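PDB 4G2C: DyP2, which is a heme-containing dye-decolourising peroxidase from a lignin-reactive bacterium, multifunctional, which probably uses hydrogen peroxide to oxidise its substrates and also binds manganese. Local coordinates for residues 81-92 against 485-493; 156-164 against 194-202. All coordinates share one frame; numbering follows the deposited sequence.

Interaction 1: residues 81-92 against 485-493; sequences RTFLNGLSGLMK and PSLAFLRSL
Leu493, the C-terminal residue, meets helix 81-88 through both branches of its side chain. CD1 lies against Leu84, its distance to Leu84 CD1 being 3.7 Å, while CD2 sits over one face of the Arg81 guanidinium, 3.8 Å from NH2. The Arg81 chain crosses the leucine at about a right angle; its bend at chi3 (77°) turns the flat group so that the terminal carboxylate oxygen OXT comes to its edge, in plane. The resulting salt bridge is long, with Arg81 NE 3.6 Å from Leu493 OXT, so the charge pairing is probably modest. One turn along, the Asn85 amide faces the backbone carbonyls that close the chain, its ND2 2.9 Å from Leu493 O. These contacts join helix 77-88, part of the DyP dimeric alpha+beta barrel domain, to the short C-terminal helix 487-491, whose first turn is N-capped by Ser486 OG accepting from Phe489 N. The axes of 81-88 and 487-491 approach to 8.3 Å at 132° between their N-to-C directions, about midway between perpendicular and antiparallel. Ser88 points its CB at this crossing, 3.6 Å from Leu490 CB, and its hydroxyl, placed between backbone N and carbonyl carbon (chi1 75°), donates to Asn85 O within its own helix while lying beside Arg491 CG. With an alanine here CB would still meet Leu490 CB, but Asn85 O would probably be left without its hydroxyl donor and Arg491 CG without the oxygen packed beside it. Beyond the helix, Met91 lays SD across Leu490 CD1 at 3.6 Å, at about a right angle, and CE against Leu487 CD2; strand 114-119 receives the same methionine through Leu115 and Val117. The Arg491 guanidinium turns elsewhere, to a salt bridge with Glu53.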
loop_
_atom_site.group_PDB
_atom_site.type_symbol
_atom_site.label_atom_id
_atom_site.label_comp_id
_atom_site.label_asym_id
_atom_site.label_seq_id
_atom_site.Cartn_x
_atom_site.Cartn_y
_atom_site.Cartn_z
ATOM N N ARG A 81 -11.850 -26.403 3.760
ATOM C CA ARG A 81 -12.443 -26.358 2.430
ATOM C C ARG A 81 -13.933 -26.050 2.493
ATOM O O ARG A 81 -14.470 -25.307 1.669
ATOM C CB ARG A 81 -12.206 -27.678 1.693
ATOM C CG ARG A 81 -10.727 -27.981 1.510
ATOM C CD ARG A 81 -10.477 -29.348 0.891
ATOM N NE ARG A 81 -10.723 -29.362 -0.547
ATOM C CZ ARG A 81 -9.812 -29.676 -1.464
ATOM N NH1 ARG A 81 -8.582 -30.011 -1.095
ATOM N NH2 ARG A 81 -10.135 -29.658 -2.755
ATOM N N THR A 82 -14.608 -26.621 3.477
ATOM C CA THR A 82 -16.023 -26.344 3.647
ATOM C C THR A 82 -16.216 -24.865 4.042
ATOM O O THR A 82 -17.054 -24.162 3.481
ATOM C CB THR A 82 -16.641 -27.319 4.663
ATOM O OG1 THR A 82 -16.453 -28.656 4.188
ATOM C CG2 THR A 82 -18.143 -27.048 4.873
ATOM N N PHE A 83 -15.417 -24.394 4.990
ATOM C CA PHE A 83 -15.472 -22.993 5.411
ATOM C C PHE A 83 -15.296 -22.032 4.232
ATOM O O PHE A 83 -16.160 -21.183 3.967
ATOM C CB PHE A 83 -14.404 -22.729 6.468
ATOM C CG PHE A 83 -14.393 -21.319 7.005
ATOM C CD1 PHE A 83 -15.550 -20.740 7.501
ATOM C CD2 PHE A 83 -13.208 -20.588 7.042
ATOM C CE1 PHE A 83 -15.547 -19.455 8.011
ATOM C CE2 PHE A 83 -13.188 -19.300 7.555
ATOM C CZ PHE A 83 -14.364 -18.729 8.039
ATOM N N LEU A 84 -14.178 -22.164 3.522
ATOM C CA LEU A 84 -13.932 -21.341 2.342
ATOM C C LEU A 84 -15.114 -21.378 1.380
ATOM O O LEU A 84 -15.566 -20.337 0.903
ATOM C CB LEU A 84 -12.648 -21.777 1.654
ATOM C CG LEU A 84 -11.436 -21.471 2.546
ATOM C CD1 LEU A 84 -10.190 -22.168 2.056
ATOM C CD2 LEU A 84 -11.220 -19.979 2.606
ATOM N N ASN A 85 -15.642 -22.571 1.130
ATOM C CA ASN A 85 -16.780 -22.709 0.235
ATOM C C ASN A 85 -17.928 -21.805 0.683
ATOM O O ASN A 85 -18.566 -21.147 -0.128
ATOM C CB ASN A 85 -17.224 -24.174 0.181
ATOM C CG ASN A 85 -18.074 -24.484 -1.030
ATOM O OD1 ASN A 85 -19.301 -24.487 -0.952
ATOM N ND2 ASN A 85 -17.427 -24.746 -2.162
ATOM N N GLY A 86 -18.172 -21.763 1.990
ATOM C CA GLY A 86 -19.242 -20.955 2.539
ATOM C C GLY A 86 -18.945 -19.468 2.444
ATOM O O GLY A 86 -19.837 -18.655 2.215
ATOM N N LEU A 87 -17.683 -19.112 2.648
ATOM C CA LEU A 87 -17.239 -17.739 2.447
ATOM C C LEU A 87 -17.507 -17.278 1.010
ATOM O O LEU A 87 -18.040 -16.194 0.794
ATOM C CB LEU A 87 -15.752 -17.595 2.786
ATOM C CG LEU A 87 -15.462 -17.642 4.289
ATOM C CD1 LEU A 87 -14.013 -17.355 4.574
ATOM C CD2 LEU A 87 -16.368 -16.692 5.042
ATOM N N SER A 88 -17.148 -18.104 0.034
ATOM C CA SER A 88 -17.366 -17.743 -1.359
ATOM C C SER A 88 -18.824 -17.341 -1.578
ATOM O O SER A 88 -19.124 -16.512 -2.433
ATOM C CB SER A 88 -16.939 -18.868 -2.307
ATOM O OG SER A 88 -17.874 -19.921 -2.303
ATOM N N GLY A 89 -19.723 -17.907 -0.774
ATOM C CA GLY A 89 -21.130 -17.535 -0.813
ATOM C C GLY A 89 -21.429 -16.123 -0.333
ATOM O O GLY A 89 -22.449 -15.539 -0.694
ATOM N N LEU A 90 -20.549 -15.556 0.485
ATOM C CA LEU A 90 -20.774 -14.200 0.987
ATOM C C LEU A 90 -20.029 -13.148 0.176
ATOM O O LEU A 90 -20.008 -11.966 0.541
ATOM C CB LEU A 90 -20.364 -14.090 2.456
ATOM C CG LEU A 90 -21.075 -15.073 3.398
ATOM C CD1 LEU A 90 -20.558 -14.924 4.817
ATOM C CD2 LEU A 90 -22.609 -14.899 3.341
ATOM N N MET A 91 -19.427 -13.570 -0.928
ATOM C CA MET A 91 -18.502 -12.704 -1.655
ATOM C C MET A 91 -19.084 -12.139 -2.943
ATOM O O MET A 91 -19.751 -12.840 -3.696
ATOM C CB MET A 91 -17.193 -13.450 -1.932
ATOM C CG MET A 91 -16.462 -13.833 -0.655
ATOM S SD MET A 91 -15.042 -14.913 -0.892
ATOM C CE MET A 91 -13.936 -13.783 -1.751
ATOM N N LYS A 92 -18.824 -10.859 -3.188
ATOM C CA LYS A 92 -19.200 -10.251 -4.451
ATOM C C LYS A 92 -17.982 -10.216 -5.392
ATOM O O LYS A 92 -16.833 -10.326 -4.947
ATOM C CB LYS A 92 -19.770 -8.856 -4.205
ATOM C CG LYS A 92 -18.759 -7.879 -3.622
ATOM C CD LYS A 92 -19.404 -6.558 -3.224
ATOM C CE LYS A 92 -18.347 -5.536 -2.824
ATOM N NZ LYS A 92 -18.912 -4.436 -1.988
ATOM N N PRO A 485 -7.215 -15.785 -4.187
ATOM C CA PRO A 485 -7.589 -16.623 -5.328
ATOM C C PRO A 485 -8.892 -16.178 -5.957
ATOM O O PRO A 485 -9.593 -15.318 -5.424
ATOM C CB PRO A 485 -7.759 -18.007 -4.697
ATOM C CG PRO A 485 -8.130 -17.719 -3.289
ATOM C CD PRO A 485 -7.406 -16.477 -2.900
ATOM N N SER A 486 -9.202 -16.760 -7.108
ATOM C CA SER A 486 -10.420 -16.435 -7.823
ATOM C C SER A 486 -11.628 -16.966 -7.066
ATOM O O SER A 486 -11.520 -17.930 -6.290
ATOM C CB SER A 486 -10.375 -17.047 -9.218
ATOM O OG SER A 486 -10.389 -18.461 -9.121
ATOM N N LEU A 487 -12.787 -16.351 -7.305
ATOM C CA LEU A 487 -14.034 -16.820 -6.702
ATOM C C LEU A 487 -14.390 -18.251 -7.110
ATOM O O LEU A 487 -14.862 -19.023 -6.287
ATOM C CB LEU A 487 -15.197 -15.874 -7.017
ATOM C CG LEU A 487 -15.061 -14.441 -6.489
ATOM C CD1 LEU A 487 -16.304 -13.603 -6.825
ATOM C CD2 LEU A 487 -14.757 -14.418 -5.000
ATOM N N ALA A 488 -14.163 -18.593 -8.377
ATOM C CA ALA A 488 -14.425 -19.939 -8.873
ATOM C C ALA A 488 -13.585 -20.983 -8.131
ATOM O O ALA A 488 -14.048 -22.093 -7.876
ATOM C CB ALA A 488 -14.190 -20.019 -10.389
ATOM N N PHE A 489 -12.355 -20.629 -7.774
ATOM C CA PHE A 489 -11.551 -21.544 -6.972
ATOM C C PHE A 489 -12.210 -21.797 -5.624
ATOM O O PHE A 489 -12.333 -22.942 -5.183
ATOM C CB PHE A 489 -10.139 -21.008 -6.738
ATOM C CG PHE A 489 -9.407 -21.746 -5.654
ATOM C CD1 PHE A 489 -8.800 -22.975 -5.916
ATOM C CD2 PHE A 489 -9.353 -21.235 -4.363
ATOM C CE1 PHE A 489 -8.138 -23.661 -4.913
ATOM C CE2 PHE A 489 -8.691 -21.915 -3.359
ATOM C CZ PHE A 489 -8.089 -23.128 -3.630
ATOM N N LEU A 490 -12.615 -20.717 -4.965
ATOM C CA LEU A 490 -13.195 -20.816 -3.631
ATOM C C LEU A 490 -14.492 -21.645 -3.636
ATOM O O LEU A 490 -14.724 -22.444 -2.733
ATOM C CB LEU A 490 -13.428 -19.425 -3.043
ATOM C CG LEU A 490 -12.187 -18.552 -2.827
ATOM C CD1 LEU A 490 -12.572 -17.185 -2.290
ATOM C CD2 LEU A 490 -11.149 -19.217 -1.911
ATOM N N ARG A 491 -15.319 -21.457 -4.662
ATOM C CA ARG A 491 -16.551 -22.232 -4.806
ATOM C C ARG A 491 -16.248 -23.714 -5.078
ATOM O O ARG A 491 -17.001 -24.594 -4.660
ATOM C CB ARG A 491 -17.442 -21.674 -5.926
ATOM C CG ARG A 491 -17.967 -20.243 -5.732
ATOM C CD ARG A 491 -19.132 -19.934 -6.703
ATOM N NE ARG A 491 -18.771 -20.183 -8.103
ATOM C CZ ARG A 491 -18.083 -19.326 -8.856
ATOM N NH1 ARG A 491 -17.687 -18.178 -8.331
ATOM N NH2 ARG A 491 -17.782 -19.613 -10.122
ATOM N N SER A 492 -15.142 -23.980 -5.770
ATOM C CA SER A 492 -14.793 -25.343 -6.186
ATOM C C SER A 492 -14.272 -26.235 -5.054
ATOM O O SER A 492 -14.042 -27.428 -5.252
ATOM C CB SER A 492 -13.751 -25.303 -7.309
ATOM O OG SER A 492 -12.447 -25.046 -6.789
ATOM N N LEU A 493 -14.081 -25.658 -3.876
ATOM C CA LEU A 493 -13.496 -26.387 -2.760
ATOM C C LEU A 493 -14.479 -27.344 -2.079
ATOM O O LEU A 493 -15.696 -27.115 -2.022
ATOM C CB LEU A 493 -12.898 -25.408 -1.743
ATOM C CG LEU A 493 -11.564 -24.802 -2.172
ATOM C CD1 LEU A 493 -11.037 -23.807 -1.150
ATOM C CD2 LEU A 493 -10.534 -25.903 -2.449
ATOM O OXT LEU A 493 -14.058 -28.382 -1.560
#

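Interaction 2: residues 156-164 against 194-202; sequences WEGHYQQTI and TVVGEESGL
The imidazole of His159 presents an edge to Glu199 and one face to the ring of Tyr160. NE2 donates to Glu199 OE2 over 2.7 Å with an N-H...acceptor angle of 174°, and the acceptor lies in the ring plane. On the face, His159 CD2 stands 3.7 Å above the Tyr160 ring, offset toward its rim. The tyrosine also meets the carboxylate at an edge: its OH donates to the same OE2 at 2.6 Å, and the ring and carboxylate planes are only 6° apart. The two donors come to OE2 from opposite faces of the carboxylate, each from above its plane, which should restrict its rotation. The chi2 bend of Glu199 (-78°) directs this oxygen to the pair, and Lys275 forms a salt bridge with the other oxygen, OE1. The same lysine pairs with Glu157, which probably offsets the repulsion expected where Glu157 OE1 lies 4.1 Å from Glu199 OE2. Structurally, the loop leading to strand 166-172 is laid here on strand 193-205 of the antiparallel sheet in the DyP alpha+beta barrel domain. Val196 and Gly197 both face Phe71 of strand 66-74, a classic beta bulge, where the CA of His159 comes nearest the strand, beside Gly197. His159 CB is 3.2 Å from Val196 O, and a side chain at Gly197 would clash with the His159 ring atom CD2. From the bulge itself, Val196 CG2 reaches Ile164 CG1 at 4.1 Å. Tyr160 also meets the ring of Phe71, their planes steeply inclined.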
loop_
_atom_site.group_PDB
_atom_site.type_symbol
_atom_site.label_atom_id
_atom_site.label_comp_id
_atom_site.label_asym_id
_atom_site.label_seq_id
_atom_site.Cartn_x
_atom_site.Cartn_y
_atom_site.Cartn_z
ATOM N N TRP A 156 8.730 -9.667 16.547
ATOM C CA TRP A 156 7.383 -9.400 16.038
ATOM C C TRP A 156 6.340 -9.595 17.130
ATOM O O TRP A 156 6.580 -10.304 18.097
ATOM C CB TRP A 156 7.043 -10.350 14.891
ATOM C CG TRP A 156 7.823 -10.149 13.630
ATOM C CD1 TRP A 156 8.874 -9.307 13.434
ATOM C CD2 TRP A 156 7.597 -10.810 12.380
ATOM N NE1 TRP A 156 9.324 -9.403 12.137
ATOM C CE2 TRP A 156 8.561 -10.324 11.470
ATOM C CE3 TRP A 156 6.683 -11.776 11.944
ATOM C CZ2 TRP A 156 8.623 -10.756 10.144
ATOM C CZ3 TRP A 156 6.756 -12.220 10.628
ATOM C CH2 TRP A 156 7.716 -11.706 9.745
ATOM N N GLU A 157 5.172 -8.980 16.974
ATOM C CA GLU A 157 4.063 -9.278 17.880
ATOM C C GLU A 157 3.698 -10.765 17.808
ATOM O O GLU A 157 3.902 -11.428 16.780
ATOM C CB GLU A 157 2.851 -8.371 17.609
ATOM C CG GLU A 157 3.155 -6.874 17.815
ATOM C CD GLU A 157 1.965 -5.947 17.574
ATOM O OE1 GLU A 157 0.911 -6.409 17.096
ATOM O OE2 GLU A 157 2.090 -4.739 17.875
ATOM N N GLY A 158 3.166 -11.277 18.914
ATOM C CA GLY A 158 2.943 -12.700 19.096
ATOM C C GLY A 158 2.196 -13.402 17.979
ATOM O O GLY A 158 2.639 -14.446 17.500
ATOM N N HIS A 159 1.067 -12.841 17.553
ATOM C CA HIS A 159 0.265 -13.500 16.520
ATOM C C HIS A 159 0.959 -13.643 15.155
ATOM O O HIS A 159 0.645 -14.565 14.409
ATOM C CB HIS A 159 -1.140 -12.884 16.394
ATOM C CG HIS A 159 -1.151 -11.394 16.231
ATOM N ND1 HIS A 159 -0.582 -10.535 17.151
ATOM C CD2 HIS A 159 -1.685 -10.608 15.263
ATOM C CE1 HIS A 159 -0.756 -9.286 16.752
ATOM N NE2 HIS A 159 -1.428 -9.302 15.611
ATOM N N TYR A 160 1.922 -12.768 14.853
ATOM C CA TYR A 160 2.683 -12.860 13.598
ATOM C C TYR A 160 3.810 -13.890 13.666
ATOM O O TYR A 160 4.418 -14.229 12.644
ATOM C CB TYR A 160 3.213 -11.484 13.149
ATOM C CG TYR A 160 2.096 -10.493 12.874
ATOM C CD1 TYR A 160 1.280 -10.633 11.760
ATOM C CD2 TYR A 160 1.835 -9.441 13.737
ATOM C CE1 TYR A 160 0.235 -9.743 11.508
ATOM C CE2 TYR A 160 0.794 -8.537 13.489
ATOM C CZ TYR A 160 -0.004 -8.704 12.376
ATOM O OH TYR A 160 -1.042 -7.832 12.116
ATOM N N GLN A 161 4.073 -14.404 14.867
ATOM C CA GLN A 161 5.085 -15.447 15.036
ATOM C C GLN A 161 4.471 -16.824 14.788
ATOM O O GLN A 161 5.189 -17.806 14.622
ATOM C CB GLN A 161 5.709 -15.384 16.436
ATOM C CG GLN A 161 6.445 -14.070 16.764
ATOM C CD GLN A 161 7.449 -14.214 17.908
ATOM O OE1 GLN A 161 8.070 -15.264 18.073
ATOM N NE2 GLN A 161 7.612 -13.162 18.694
ATOM N N GLN A 162 3.139 -16.886 14.762
ATOM C CA GLN A 162 2.413 -18.149 14.587
ATOM C C GLN A 162 2.285 -18.502 13.117
ATOM O O GLN A 162 2.441 -17.645 12.252
ATOM C CB GLN A 162 1.010 -18.055 15.193
ATOM C CG GLN A 162 0.967 -17.360 16.544
ATOM C CD GLN A 162 1.817 -18.078 17.580
ATOM O OE1 GLN A 162 1.591 -19.257 17.869
ATOM N NE2 GLN A 162 2.808 -17.378 18.131
ATOM N N THR A 163 1.989 -19.761 12.827
ATOM C CA THR A 163 1.785 -20.168 11.442
ATOM C C THR A 163 0.390 -19.786 10.981
ATOM O O THR A 163 -0.611 -20.209 11.554
ATOM C CB THR A 163 2.052 -21.666 11.221
ATOM O OG1 THR A 163 3.462 -21.903 11.327
ATOM C CG2 THR A 163 1.584 -22.100 9.818
ATOM N N ILE A 164 0.342 -18.960 9.946
ATOM C CA ILE A 164 -0.908 -18.408 9.446
ATOM C C ILE A 164 -1.286 -19.071 8.135
ATOM O O ILE A 164 -0.452 -19.230 7.237
ATOM C CB ILE A 164 -0.771 -16.899 9.237
ATOM C CG1 ILE A 164 -0.479 -16.220 10.579
ATOM C CG2 ILE A 164 -2.014 -16.318 8.555
ATOM C CD1 ILE A 164 -0.127 -14.760 10.452
ATOM N N THR A 194 -9.237 -21.724 13.541
ATOM C CA THR A 194 -8.998 -20.799 14.625
ATOM C C THR A 194 -8.627 -19.414 14.113
ATOM O O THR A 194 -8.107 -19.242 12.996
ATOM C CB THR A 194 -7.899 -21.311 15.555
ATOM O OG1 THR A 194 -6.767 -21.702 14.768
ATOM C CG2 THR A 194 -8.403 -22.531 16.352
ATOM N N VAL A 195 -8.929 -18.427 14.939
ATOM C CA VAL A 195 -8.454 -17.086 14.722
ATOM C C VAL A 195 -7.175 -16.891 15.519
ATOM O O VAL A 195 -7.221 -16.779 16.740
ATOM C CB VAL A 195 -9.482 -16.084 15.218
ATOM C CG1 VAL A 195 -8.970 -14.674 14.986
ATOM C CG2 VAL A 195 -10.811 -16.327 14.529
ATOM N N VAL A 196 -6.036 -16.847 14.840
ATOM C CA VAL A 196 -4.767 -16.717 15.540
ATOM C C VAL A 196 -4.421 -15.266 15.815
ATOM O O VAL A 196 -3.504 -14.978 16.587
ATOM C CB VAL A 196 -3.608 -17.356 14.749
ATOM C CG1 VAL A 196 -4.108 -18.521 13.904
ATOM C CG2 VAL A 196 -2.926 -16.321 13.875
ATOM N N GLY A 197 -5.150 -14.350 15.182
ATOM C CA GLY A 197 -4.853 -12.932 15.305
ATOM C C GLY A 197 -5.876 -12.059 14.620
ATOM O O GLY A 197 -6.541 -12.495 13.681
ATOM N N GLU A 198 -5.997 -10.818 15.087
ATOM C CA GLU A 198 -6.942 -9.865 14.519
ATOM C C GLU A 198 -6.354 -8.456 14.550
ATOM O O GLU A 198 -5.544 -8.147 15.413
ATOM C CB GLU A 198 -8.259 -9.905 15.297
ATOM C CG GLU A 198 -9.256 -8.825 14.913
ATOM C CD GLU A 198 -10.665 -9.074 15.469
ATOM O OE1 GLU A 198 -10.875 -10.082 16.181
ATOM O OE2 GLU A 198 -11.562 -8.247 15.194
ATOM N N GLU A 199 -6.744 -7.614 13.594
ATOM C CA GLU A 199 -6.374 -6.198 13.618
ATOM C C GLU A 199 -7.596 -5.382 13.204
ATOM O O GLU A 199 -8.491 -5.891 12.526
ATOM C CB GLU A 199 -5.201 -5.889 12.659
ATOM C CG GLU A 199 -3.940 -6.747 12.839
ATOM C CD GLU A 199 -3.077 -6.329 14.023
ATOM O OE1 GLU A 199 -3.367 -5.275 14.632
ATOM O OE2 GLU A 199 -2.105 -7.060 14.346
ATOM N N SER A 200 -7.634 -4.119 13.606
ATOM C CA SER A 200 -8.704 -3.226 13.176
ATOM C C SER A 200 -8.107 -1.990 12.508
ATOM O O SER A 200 -7.199 -1.348 13.044
ATOM C CB SER A 200 -9.600 -2.825 14.355
ATOM O OG SER A 200 -10.018 -3.976 15.097
ATOM N N GLY A 201 -8.612 -1.676 11.320
ATOM C CA GLY A 201 -8.200 -0.484 10.616
ATOM C C GLY A 201 -9.227 0.623 10.796
ATOM O O GLY A 201 -10.436 0.392 10.777
ATOM N N LEU A 202 -8.737 1.837 10.979
ATOM C CA LEU A 202 -9.607 2.996 11.119
ATOM C C LEU A 202 -9.044 4.083 10.224
ATOM O O LEU A 202 -7.917 4.554 10.441
ATOM C CB LEU A 202 -9.644 3.468 12.575
ATOM C CG LEU A 202 -10.440 4.747 12.837
ATOM C CD1 LEU A 202 -11.945 4.490 12.711
ATOM C CD2 LEU A 202 -10.078 5.369 14.195
#

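How the interactions relate
Interaction 2 is nested along the chain inside the long loop that interaction 1 closes: 81-92 comes first, then 156-164 and 194-202, and finally the C-terminal 485-493. Their centres lie about 22 Å apart and their nearest atoms about 7 Å, without touching. The DyP alpha+beta barrel domain range includes 81-92 and both segments of interaction 2. Helix 77-88 follows strand 66-74, which pairs with strand 193-205 in one antiparallel sheet, so the two contacts are linked through that sheet. Interaction 1 brings the chain's end back to an early helix, whereas interaction 2 fixes a loop to a strand; neither includes the manganese ligands.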